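PDB 5KBP: glycosyl hydrolase, family 38 from Enterococcus faecalis, which probably hydrolyses alpha-mannosidic linkages, releasing mannose from glycans. Local coordinates for residues E34-V39 against D62-V67. Numbering follows the deposited sequence.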
ATOM      1  N   GLU A  34      12.158  17.679   7.128  1.00 43.16           N
ATOM      2  CA  GLU A  34      13.296  18.430   7.646  1.00 50.04           C
ATOM      3  C   GLU A  34      13.804  19.439   6.623  1.00 44.11           C
ATOM      4  O   GLU A  34      14.149  20.573   6.977  1.00 42.24           O
ATOM      5  CB  GLU A  34      14.418  17.473   8.051  1.00 54.26           C
ATOM      6  CG  GLU A  34      14.096  16.608   9.259  1.00 70.34           C
ATOM      7  CD  GLU A  34      15.214  15.641   9.600  1.00 82.33           C
ATOM      8  OE1 GLU A  34      16.124  15.460   8.762  1.00 83.23           O
ATOM      9  OE2 GLU A  34      15.182  15.061  10.704  1.00 82.66           O
ATOM     10  N   LEU A  35      13.851  19.045   5.348  1.00 34.76           N
ATOM     11  CA  LEU A  35      14.354  19.939   4.311  1.00 33.29           C
ATOM     12  C   LEU A  35      13.467  21.172   4.168  1.00 42.79           C
ATOM     13  O   LEU A  35      13.956  22.307   4.194  1.00 46.48           O
ATOM     14  CB  LEU A  35      14.453  19.194   2.980  1.00 38.29           C
ATOM     15  CG  LEU A  35      14.775  20.058   1.758  1.00 38.37           C
ATOM     16  CD1 LEU A  35      16.167  20.653   1.867  1.00 44.79           C
ATOM     17  CD2 LEU A  35      14.634  19.254   0.478  1.00 32.39           C
ATOM     18  N   VAL A  36      12.156  20.965   4.017  1.00 38.49           N
ATOM     19  CA  VAL A  36      11.247  22.091   3.821  1.00 31.93           C
ATOM     20  C   VAL A  36      11.177  22.959   5.072  1.00 40.67           C
ATOM     21  O   VAL A  36      11.042  24.185   4.975  1.00 45.33           O
ATOM     22  CB  VAL A  36       9.857  21.581   3.398  1.00 38.08           C
ATOM     23  CG1 VAL A  36       8.874  22.739   3.255  1.00 36.10           C
ATOM     24  CG2 VAL A  36       9.956  20.803   2.094  1.00 30.25           C
ATOM     25  N   ASP A  37      11.272  22.354   6.260  1.00 36.51           N
ATOM     26  CA  ASP A  37      11.328  23.149   7.484  1.00 44.97           C
ATOM     27  C   ASP A  37      12.516  24.101   7.466  1.00 49.06           C
ATOM     28  O   ASP A  37      12.395  25.265   7.867  1.00 48.42           O
ATOM     29  CB  ASP A  37      11.400  22.240   8.712  1.00 45.09           C
ATOM     30  CG  ASP A  37      10.071  21.595   9.044  1.00 54.39           C
ATOM     31  OD1 ASP A  37       9.030  22.083   8.559  1.00 57.31           O
ATOM     32  OD2 ASP A  37      10.069  20.602   9.803  1.00 51.84           O
ATOM     33  N   ASN A  38      13.672  23.626   6.999  1.00 43.97           N
ATOM     34  CA  ASN A  38      14.866  24.461   6.963  1.00 43.13           C
ATOM     35  C   ASN A  38      14.821  25.486   5.836  1.00 46.74           C
ATOM     36  O   ASN A  38      15.360  26.587   5.988  1.00 47.62           O
ATOM     37  CB  ASN A  38      16.114  23.586   6.835  1.00 42.32           C
ATOM     38  CG  ASN A  38      16.389  22.776   8.089  1.00 52.92           C
ATOM     39  OD1 ASN A  38      16.115  23.226   9.202  1.00 53.96           O
ATOM     40  ND2 ASN A  38      16.930  21.577   7.916  1.00 56.62           N
ATOM     41  N   VAL A  39      14.195  25.149   4.706  1.00 43.65           N
ATOM     42  CA  VAL A  39      14.069  26.117   3.620  1.00 42.75           C
ATOM     43  C   VAL A  39      13.160  27.266   4.035  1.00 41.21           C
ATOM     44  O   VAL A  39      13.478  28.440   3.811  1.00 39.98           O
ATOM     45  CB  VAL A  39      13.568  25.427   2.339  1.00 38.57           C
ATOM     46  CG1 VAL A  39      13.233  26.463   1.275  1.00 40.99           C
ATOM     47  CG2 VAL A  39      14.612  24.455   1.823  1.00 38.02           C
ATOM     48  N   ASP A  62       2.484  19.044  -1.386  1.00 41.07           N
ATOM     49  CA  ASP A  62       1.445  18.168  -0.853  1.00 43.15           C
ATOM     50  C   ASP A  62       2.009  17.209   0.188  1.00 45.95           C
ATOM     51  O   ASP A  62       1.398  17.004   1.244  1.00 47.74           O
ATOM     52  CB  ASP A  62       0.780  17.391  -1.991  1.00 49.64           C
ATOM     53  CG  ASP A  62       0.073  18.296  -2.978  1.00 62.12           C
ATOM     54  OD1 ASP A  62      -0.332  19.407  -2.579  1.00 66.13           O
ATOM     55  OD2 ASP A  62      -0.079  17.896  -4.151  1.00 62.34           O
ATOM     56  N   ASP A  63       3.171  16.613  -0.092  1.00 40.29           N
ATOM     57  CA  ASP A  63       3.762  15.664   0.844  1.00 41.39           C
ATOM     58  C   ASP A  63       4.166  16.335   2.149  1.00 38.82           C
ATOM     59  O   ASP A  63       4.164  15.690   3.202  1.00 45.12           O
ATOM     60  CB  ASP A  63       4.970  14.978   0.207  1.00 39.35           C
ATOM     61  CG  ASP A  63       4.597  14.142  -1.002  1.00 55.00           C
ATOM     62  OD1 ASP A  63       3.436  13.691  -1.079  1.00 55.68           O
ATOM     63  OD2 ASP A  63       5.469  13.929  -1.872  1.00 49.84           O
ATOM     64  N   TYR A  64       4.512  17.623   2.100  1.00 41.17           N
ATOM     65  CA  TYR A  64       4.906  18.335   3.309  1.00 40.73           C
ATOM     66  C   TYR A  64       3.698  18.696   4.165  1.00 43.48           C
ATOM     67  O   TYR A  64       3.748  18.585   5.394  1.00 46.11           O
ATOM     68  CB  TYR A  64       5.694  19.593   2.940  1.00 40.07           C
ATOM     69  CG  TYR A  64       6.083  20.461   4.120  1.00 39.55           C
ATOM     70  CD1 TYR A  64       7.121  20.092   4.967  1.00 43.20           C
ATOM     71  CD2 TYR A  64       5.423  21.655   4.377  1.00 37.42           C
ATOM     72  CE1 TYR A  64       7.484  20.887   6.042  1.00 43.85           C
ATOM     73  CE2 TYR A  64       5.779  22.456   5.450  1.00 43.51           C
ATOM     74  CZ  TYR A  64       6.810  22.066   6.279  1.00 46.16           C
ATOM     75  OH  TYR A  64       7.170  22.859   7.347  1.00 43.61           O
ATOM     76  N   LEU A  65       2.603  19.121   3.532  1.00 44.28           N
ATOM     77  CA  LEU A  65       1.440  19.584   4.275  1.00 43.51           C
ATOM     78  C   LEU A  65       0.590  18.451   4.829  1.00 46.46           C
ATOM     79  O   LEU A  65      -0.208  18.686   5.742  1.00 47.07           O
ATOM     80  CB  LEU A  65       0.578  20.489   3.394  1.00 38.32           C
ATOM     81  CG  LEU A  65       1.194  21.851   3.081  1.00 49.95           C
ATOM     82  CD1 LEU A  65       0.173  22.738   2.403  1.00 55.35           C
ATOM     83  CD2 LEU A  65       1.716  22.505   4.349  1.00 53.48           C
ATOM     84  N   GLN A  66       0.734  17.230   4.310  1.00 35.17           N
ATOM     85  CA  GLN A  66      -0.008  16.121   4.896  1.00 52.58           C
ATOM     86  C   GLN A  66       0.571  15.696   6.239  1.00 46.61           C
ATOM     87  O   GLN A  66      -0.128  15.045   7.023  1.00 43.66           O
ATOM     88  CB  GLN A  66      -0.059  14.931   3.932  1.00 54.55           C
ATOM     89  CG  GLN A  66       1.246  14.176   3.759  1.00 60.66           C
ATOM     90  CD  GLN A  66       1.032  12.810   3.135  1.00 71.31           C
ATOM     91  OE1 GLN A  66      -0.054  12.235   3.233  1.00 69.35           O
ATOM     92  NE2 GLN A  66       2.063  12.285   2.488  1.00 75.62           N
ATOM     93  N   VAL A  67       1.821  16.056   6.519  1.00 46.00           N
ATOM     94  CA  VAL A  67       2.408  15.831   7.838  1.00 38.22           C
ATOM     95  C   VAL A  67       2.301  17.072   8.715  1.00 40.77           C
ATOM     96  O   VAL A  67       2.058  16.966   9.920  1.00 42.99           O
ATOM     97  CB  VAL A  67       3.874  15.374   7.698  1.00 40.22           C
ATOM     98  CG1 VAL A  67       4.466  15.069   9.066  1.00 38.75           C
ATOM     99  CG2 VAL A  67       3.960  14.156   6.811  1.00 45.76           C
TER
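Across this contact a single side chain of 62-67, Y64, meets both V36 and D37: V36 sits on one face of its ring and D37 takes its hydroxyl. The tight part is the valine. Its CG1 stands 3.4 Å from the centroid of the Y64 ring and only 5° off the normal, a CH-pi contact almost dead centre, while V36 CB lies over the same face, 3.5 Å from Y64 CD1. With Y64 CG anti to the backbone N (chi1 176°), the ring extends across the gap to helix 25-45. At the far end of the ring the contact opens to the partly exposed D37. There Y64 OH donates a hydrogen bond to D37 OD1, modelled at 2.4 Å, which is shorter than usual and doubtful in its exact value. That oxygen lies in the ring plane, but the carboxylate is turned 77° to it. The same OD1 also forms a salt bridge with R68, and a sulfate ion lies nearby. The contact joins helix 59-65 to helix 25-45 within the N-terminal family 38 region; I33 of helix 25-45 and V75 of helix 72-80 also touch Y64, wedging its side chain among three helices.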